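Local coordinates for La protein (Trypanosoma brucei, PDB 1S29) that probably binds RNA, through an N-terminal La motif folded as a winged helix domain that carries a conserved aromatic patch, at residues 19-24 / 53-58; 38-43 / 82-87. All blocks are in the same frame, centred on the assembly; numbering follows the deposited sequence.

Interaction 1 of 2, residues 19-24 / 53-58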
loop_
_atom_site.group_PDB
_atom_site.type_symbol
_atom_site.label_atom_id
_atom_site.label_comp_id
_atom_site.label_asym_id
_atom_site.label_seq_id
_atom_site.Cartn_x
_atom_site.Cartn_y
_atom_site.Cartn_z
ATOM N N GLU A 19 4.663 -3.083 -0.446
ATOM C CA GLU A 19 5.095 -3.844 -1.610
ATOM C C GLU A 19 4.926 -5.339 -1.315
ATOM O O GLU A 19 4.659 -6.130 -2.217
ATOM C CB GLU A 19 6.555 -3.520 -1.949
ATOM C CG GLU A 19 6.756 -2.062 -2.300
ATOM C CD GLU A 19 8.199 -1.705 -2.597
ATOM O OE1 GLU A 19 9.112 -2.377 -2.071
ATOM O OE2 GLU A 19 8.421 -0.735 -3.350
ATOM N N PHE A 20 5.075 -5.716 -0.050
ATOM C CA PHE A 20 4.928 -7.116 0.356
ATOM C C PHE A 20 3.526 -7.626 0.058
ATOM O O PHE A 20 3.348 -8.685 -0.541
ATOM C CB PHE A 20 5.199 -7.256 1.859
ATOM C CG PHE A 20 4.945 -8.639 2.412
ATOM C CD1 PHE A 20 5.900 -9.645 2.291
ATOM C CD2 PHE A 20 3.761 -8.919 3.091
ATOM C CE1 PHE A 20 5.681 -10.911 2.843
ATOM C CE2 PHE A 20 3.531 -10.182 3.648
ATOM C CZ PHE A 20 4.499 -11.181 3.521
ATOM N N TYR A 21 2.521 -6.872 0.481
ATOM C CA TYR A 21 1.149 -7.291 0.251
ATOM C C TYR A 21 0.801 -7.380 -1.228
ATOM O O TYR A 21 -0.014 -8.213 -1.628
ATOM C CB TYR A 21 0.182 -6.341 0.966
ATOM C CG TYR A 21 0.165 -6.522 2.471
ATOM C CD1 TYR A 21 0.584 -5.506 3.324
ATOM C CD2 TYR A 21 -0.270 -7.718 3.040
ATOM C CE1 TYR A 21 0.568 -5.676 4.712
ATOM C CE2 TYR A 21 -0.286 -7.897 4.426
ATOM C CZ TYR A 21 0.131 -6.872 5.252
ATOM O OH TYR A 21 0.098 -7.043 6.621
ATOM N N PHE A 22 1.428 -6.536 -2.041
ATOM C CA PHE A 22 1.173 -6.526 -3.480
ATOM C C PHE A 22 2.159 -7.347 -4.309
ATOM O O PHE A 22 2.093 -7.333 -5.530
ATOM C CB PHE A 22 1.167 -5.087 -3.998
ATOM C CG PHE A 22 -0.084 -4.320 -3.658
ATOM C CD1 PHE A 22 -1.260 -4.526 -4.375
ATOM C CD2 PHE A 22 -0.086 -3.390 -2.628
ATOM C CE1 PHE A 22 -2.416 -3.814 -4.070
ATOM C CE2 PHE A 22 -1.239 -2.673 -2.315
ATOM C CZ PHE A 22 -2.404 -2.882 -3.034
ATOM N N SER A 23 3.073 -8.059 -3.658
ATOM C CA SER A 23 4.053 -8.850 -4.402
ATOM C C SER A 23 3.376 -9.964 -5.186
ATOM O O SER A 23 2.290 -10.410 -4.825
ATOM C CB SER A 23 5.089 -9.460 -3.453
ATOM O OG SER A 23 4.571 -10.590 -2.773
ATOM N N ASP A 24 4.023 -10.408 -6.259
ATOM C CA ASP A 24 3.477 -11.478 -7.087
ATOM C C ASP A 24 3.126 -12.712 -6.262
ATOM O O ASP A 24 2.058 -13.298 -6.424
ATOM C CB ASP A 24 4.480 -11.893 -8.170
ATOM C CG ASP A 24 4.574 -10.891 -9.301
ATOM O OD1 ASP A 24 3.896 -9.846 -9.235
ATOM O OD2 ASP A 24 5.333 -11.157 -10.259
ATOM N N PHE A 53 -4.504 -3.589 7.411
ATOM C CA PHE A 53 -3.597 -4.733 7.377
ATOM C C PHE A 53 -2.563 -4.593 8.488
ATOM O O PHE A 53 -2.014 -3.518 8.700
ATOM C CB PHE A 53 -2.904 -4.815 6.015
ATOM C CG PHE A 53 -3.850 -5.031 4.867
ATOM C CD1 PHE A 53 -3.401 -4.917 3.556
ATOM C CD2 PHE A 53 -5.188 -5.353 5.091
ATOM C CE1 PHE A 53 -4.272 -5.121 2.485
ATOM C CE2 PHE A 53 -6.061 -5.557 4.030
ATOM C CZ PHE A 53 -5.602 -5.440 2.724
ATOM N N LYS A 54 -2.312 -5.699 9.186
ATOM C CA LYS A 54 -1.381 -5.747 10.311
ATOM C C LYS A 54 -0.023 -5.078 10.146
ATOM O O LYS A 54 0.406 -4.320 11.021
ATOM C CB LYS A 54 -1.136 -7.201 10.728
ATOM C CG LYS A 54 -0.100 -7.334 11.840
ATOM C CD LYS A 54 0.438 -8.750 11.979
ATOM C CE LYS A 54 1.531 -8.787 13.041
ATOM N NZ LYS A 54 2.172 -10.117 13.186
ATOM N N ARG A 55 0.663 -5.370 9.047
ATOM C CA ARG A 55 1.992 -4.807 8.839
ATOM C C ARG A 55 1.986 -3.305 8.595
ATOM O O ARG A 55 3.017 -2.641 8.722
ATOM C CB ARG A 55 2.703 -5.547 7.702
ATOM C CG ARG A 55 2.872 -7.035 7.992
ATOM C CD ARG A 55 3.781 -7.705 6.996
ATOM N NE ARG A 55 3.986 -9.113 7.321
ATOM C CZ ARG A 55 4.979 -9.852 6.840
ATOM N NH1 ARG A 55 5.866 -9.312 6.011
ATOM N NH2 ARG A 55 5.090 -11.127 7.194
ATOM N N VAL A 56 0.825 -2.762 8.246
ATOM C CA VAL A 56 0.716 -1.324 8.028
ATOM C C VAL A 56 0.221 -0.670 9.317
ATOM O O VAL A 56 0.760 0.345 9.762
ATOM C CB VAL A 56 -0.269 -1.007 6.887
ATOM C CG1 VAL A 56 -0.541 0.490 6.829
ATOM C CG2 VAL A 56 0.311 -1.482 5.562
ATOM N N ASN A 57 -0.806 -1.279 9.906
ATOM C CA ASN A 57 -1.438 -0.817 11.142
ATOM C C ASN A 57 -0.472 -0.685 12.315
ATOM O O ASN A 57 -0.666 0.144 13.198
ATOM C CB ASN A 57 -2.568 -1.784 11.518
ATOM C CG ASN A 57 -2.857 -1.796 12.999
ATOM O OD1 ASN A 57 -3.348 -0.814 13.555
ATOM N ND2 ASN A 57 -2.551 -2.911 13.652
ATOM N N SER A 58 0.565 -1.513 12.340
ATOM C CA SER A 58 1.516 -1.432 13.433
ATOM C C SER A 58 2.443 -0.228 13.293
ATOM O O SER A 58 3.067 0.197 14.263
ATOM C CB SER A 58 2.339 -2.713 13.503
ATOM O OG SER A 58 2.949 -2.975 12.258
#

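Interaction 2 of 2, residues 38-43 / 82-87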
loop_
_atom_site.group_PDB
_atom_site.type_symbol
_atom_site.label_atom_id
_atom_site.label_comp_id
_atom_site.label_asym_id
_atom_site.label_seq_id
_atom_site.Cartn_x
_atom_site.Cartn_y
_atom_site.Cartn_z
ATOM N N ALA A 38 -10.156 -6.143 -7.917
ATOM C CA ALA A 38 -11.106 -6.422 -8.986
ATOM C C ALA A 38 -12.315 -5.493 -8.993
ATOM O O ALA A 38 -13.178 -5.601 -9.873
ATOM C CB ALA A 38 -11.576 -7.877 -8.901
ATOM N N GLU A 39 -12.391 -4.594 -8.017
ATOM C CA GLU A 39 -13.514 -3.658 -7.948
ATOM C C GLU A 39 -13.433 -2.618 -9.055
ATOM O O GLU A 39 -14.431 -1.979 -9.384
ATOM C CB GLU A 39 -13.563 -2.964 -6.586
ATOM C CG GLU A 39 -13.719 -3.915 -5.420
ATOM C CD GLU A 39 -13.938 -3.189 -4.115
ATOM O OE1 GLU A 39 -13.252 -2.175 -3.879
ATOM O OE2 GLU A 39 -14.790 -3.636 -3.327
ATOM N N ASN A 40 -12.240 -2.430 -9.609
ATOM C CA ASN A 40 -12.053 -1.493 -10.710
ATOM C C ASN A 40 -11.020 -2.084 -11.672
ATOM O O ASN A 40 -10.202 -2.925 -11.289
ATOM C CB ASN A 40 -11.615 -0.123 -10.181
ATOM C CG ASN A 40 -10.290 -0.172 -9.468
ATOM O OD1 ASN A 40 -9.236 -0.203 -10.098
ATOM N ND2 ASN A 40 -10.334 -0.193 -8.138
ATOM N N ALA A 41 -11.075 -1.646 -12.925
ATOM C CA ALA A 41 -10.193 -2.157 -13.972
ATOM C C ALA A 41 -8.734 -1.777 -13.857
ATOM O O ALA A 41 -7.905 -2.292 -14.601
ATOM C CB ALA A 41 -10.719 -1.721 -15.338
ATOM N N GLU A 42 -8.412 -0.881 -12.933
ATOM C CA GLU A 42 -7.038 -0.433 -12.779
ATOM C C GLU A 42 -6.337 -1.148 -11.631
ATOM O O GLU A 42 -5.120 -1.028 -11.456
ATOM C CB GLU A 42 -7.024 1.091 -12.583
ATOM C CG GLU A 42 -7.715 1.846 -13.740
ATOM C CD GLU A 42 -7.885 3.342 -13.488
ATOM O OE1 GLU A 42 -6.865 4.057 -13.368
ATOM O OE2 GLU A 42 -9.044 3.803 -13.422
ATOM N N GLY A 43 -7.109 -1.920 -10.869
ATOM C CA GLY A 43 -6.551 -2.652 -9.745
ATOM C C GLY A 43 -6.218 -1.768 -8.560
ATOM O O GLY A 43 -5.396 -2.129 -7.714
ATOM N N GLY A 82 -4.175 10.541 -4.727
ATOM C CA GLY A 82 -3.444 10.029 -3.582
ATOM C C GLY A 82 -4.256 9.295 -2.528
ATOM O O GLY A 82 -3.858 9.242 -1.365
ATOM N N LEU A 83 -5.391 8.723 -2.916
ATOM C CA LEU A 83 -6.209 7.992 -1.962
ATOM C C LEU A 83 -6.154 6.493 -2.239
ATOM O O LEU A 83 -6.644 5.697 -1.443
ATOM C CB LEU A 83 -7.664 8.474 -2.018
ATOM C CG LEU A 83 -7.896 9.952 -1.709
ATOM C CD1 LEU A 83 -9.386 10.203 -1.637
ATOM C CD2 LEU A 83 -7.238 10.337 -0.395
HETATM N N MSE A 84 -5.551 6.119 -3.364
HETATM C CA MSE A 84 -5.459 4.704 -3.729
HETATM C C MSE A 84 -4.091 4.333 -4.291
HETATM O O MSE A 84 -3.291 5.192 -4.650
HETATM C CB MSE A 84 -6.535 4.354 -4.766
HETATM C CG MSE A 84 -7.929 4.850 -4.419
HETATM SE SE MSE A 84 -9.292 4.259 -5.678
HETATM C CE MSE A 84 -9.687 2.547 -4.849
ATOM N N VAL A 85 -3.823 3.035 -4.370
ATOM C CA VAL A 85 -2.560 2.565 -4.916
ATOM C C VAL A 85 -2.810 1.279 -5.695
ATOM O O VAL A 85 -3.719 0.518 -5.371
ATOM C CB VAL A 85 -1.521 2.299 -3.793
ATOM C CG1 VAL A 85 -2.001 1.174 -2.882
ATOM C CG2 VAL A 85 -0.161 1.966 -4.413
ATOM N N ARG A 86 -2.014 1.059 -6.736
ATOM C CA ARG A 86 -2.141 -0.135 -7.562
ATOM C C ARG A 86 -0.765 -0.698 -7.888
ATOM O O ARG A 86 0.251 -0.019 -7.718
ATOM C CB ARG A 86 -2.862 0.192 -8.873
ATOM C CG ARG A 86 -2.097 1.147 -9.790
ATOM C CD ARG A 86 -2.869 1.364 -11.076
ATOM N NE ARG A 86 -2.251 2.363 -11.949
ATOM C CZ ARG A 86 -1.138 2.171 -12.651
ATOM N NH1 ARG A 86 -0.496 1.014 -12.595
ATOM N NH2 ARG A 86 -0.672 3.140 -13.430
ATOM N N ARG A 87 -0.735 -1.949 -8.330
ATOM C CA ARG A 87 0.516 -2.570 -8.724
ATOM C C ARG A 87 0.931 -1.930 -10.035
ATOM O O ARG A 87 0.081 -1.530 -10.843
ATOM C CB ARG A 87 0.341 -4.068 -8.977
ATOM C CG ARG A 87 0.274 -4.943 -7.755
ATOM C CD ARG A 87 -0.227 -6.322 -8.162
ATOM N NE ARG A 87 0.472 -6.844 -9.333
ATOM C CZ ARG A 87 1.480 -7.714 -9.291
ATOM N NH1 ARG A 87 1.924 -8.176 -8.127
ATOM N NH2 ARG A 87 2.041 -8.132 -10.420
HETATM O O HOH W 1 -3.082 -3.471 -8.263
#

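Interaction 1 of 2, residues 19-24 / 53-58
Tyr21 and Arg55 are the residues most engaged in this contact, and a single hydrogen bond pins one to the other. The phenol oxygen OH of Tyr21 accepts from the backbone N of Arg55 at 3.0 Å, a fairly straight bond with 159° at the hydrogen. The same oxygen is pressed against the aliphatic part of the arginine, with Arg55 CG 3.1 Å from Tyr21 OH. Beyond CG the arginine chain runs extended as far as NE, and this carries its guanidinium past the phenol to Phe20. There it lies flat on the phenyl ring, planes only 10° apart, with Arg55 CZ 3.9 Å from the ring centroid. NH1 sits over the middle of that face, a cation-pi stack. With CG anti to the backbone N (chi1 174°), the Phe20 ring is carried toward the arginine.

Tyr21 itself lies between two aromatic neighbours. Phe53 directs its edge at one face of the tyrosine in an edge-to-face pair, centroids 5.1 Å apart, with Phe53 CD1 over the ring centre. Phe20 CD2 lies above the opposite face, toward the rim. Phe53 CB adds an apolar contact with Tyr21 CZ at 3.7 Å. Such a cluster on the La motif probably belongs to the conserved aromatic patch through which the domain binds RNA.

The contact joins the C-terminal end of helix 8-21 to the start of helix 54-57, where Phe53 is the N-cap residue. Phe53 also packs on Phe32 and Leu33 of helix 31-37, while Val56 reaches back to Leu14 of helix 8-21.

Interaction 2 of 2, residues 38-43 / 82-87
Glu42 O lies obliquely to the guanidinium of Arg86, on neither face nor edge, and touches the chain lower down instead, with Arg86 CD 3.3 Å from Glu42 O. Close to the guanidinium plane, NH1 donates to Arg87 O at 3.1 Å. Arg86 CB rests 3.6 Å from Gly43 O. The second flat group, the amide of Asn40, turns its nitrogen toward the methyl end of Met84, a selenomethionine, with ND2 4.3 Å from CE. That nitrogen is hydrogen-bonded to Phe44 O, and on the other branch OD1 takes a weak bond from Glu42 N.

Residues 40-43 form a type I beta turn, closed by Gly43 N donating to Asn40 O, that leads into strand 45-46. In the antiparallel sheet of this winged helix domain that strand pairs with the middle strand, 84-87, Val45 bonding to Val85. Before that strand, Gly43 comes alongside Arg86, and a water links its carbonyl to the next residue, Arg87. It donates to Gly43 O at 2.7 Å and accepts from Arg87 N at 2.8 Å.

Arg86 CG stands between its backbone N and carbonyl carbon (chi1 65°), and from there the extended chain runs past Glu42 O. Glu42 OE1 stays 5.1 Å from Arg86 NE, too far for a salt bridge, though some attraction is possible. Val85 points to the other side of the strand, onto Leu47 and Leu50 of helix 47-50.

Along the chain the two contacts interleave, in the order 19-24, 38-43, 53-58, 82-87, so neither closes before the other begins. Their centres are 15 Å apart, on opposite sides of the centre of the chain. Interaction 1 joins helices 8-21 and 54-57; interaction 2 sets the loop before strand 45-46 against the middle strand, 84-87, of the antiparallel sheet. They nevertheless meet directly: Arg87, on the middle strand, probably hydrogen-bonds through NH1 to Phe22 O, and its NH2 forms a salt bridge with Asp24 OD1. Phe22 also packs on Val85. The helical side, with its probable RNA-binding aromatics, is thus tied to the sheet within one La-type domain.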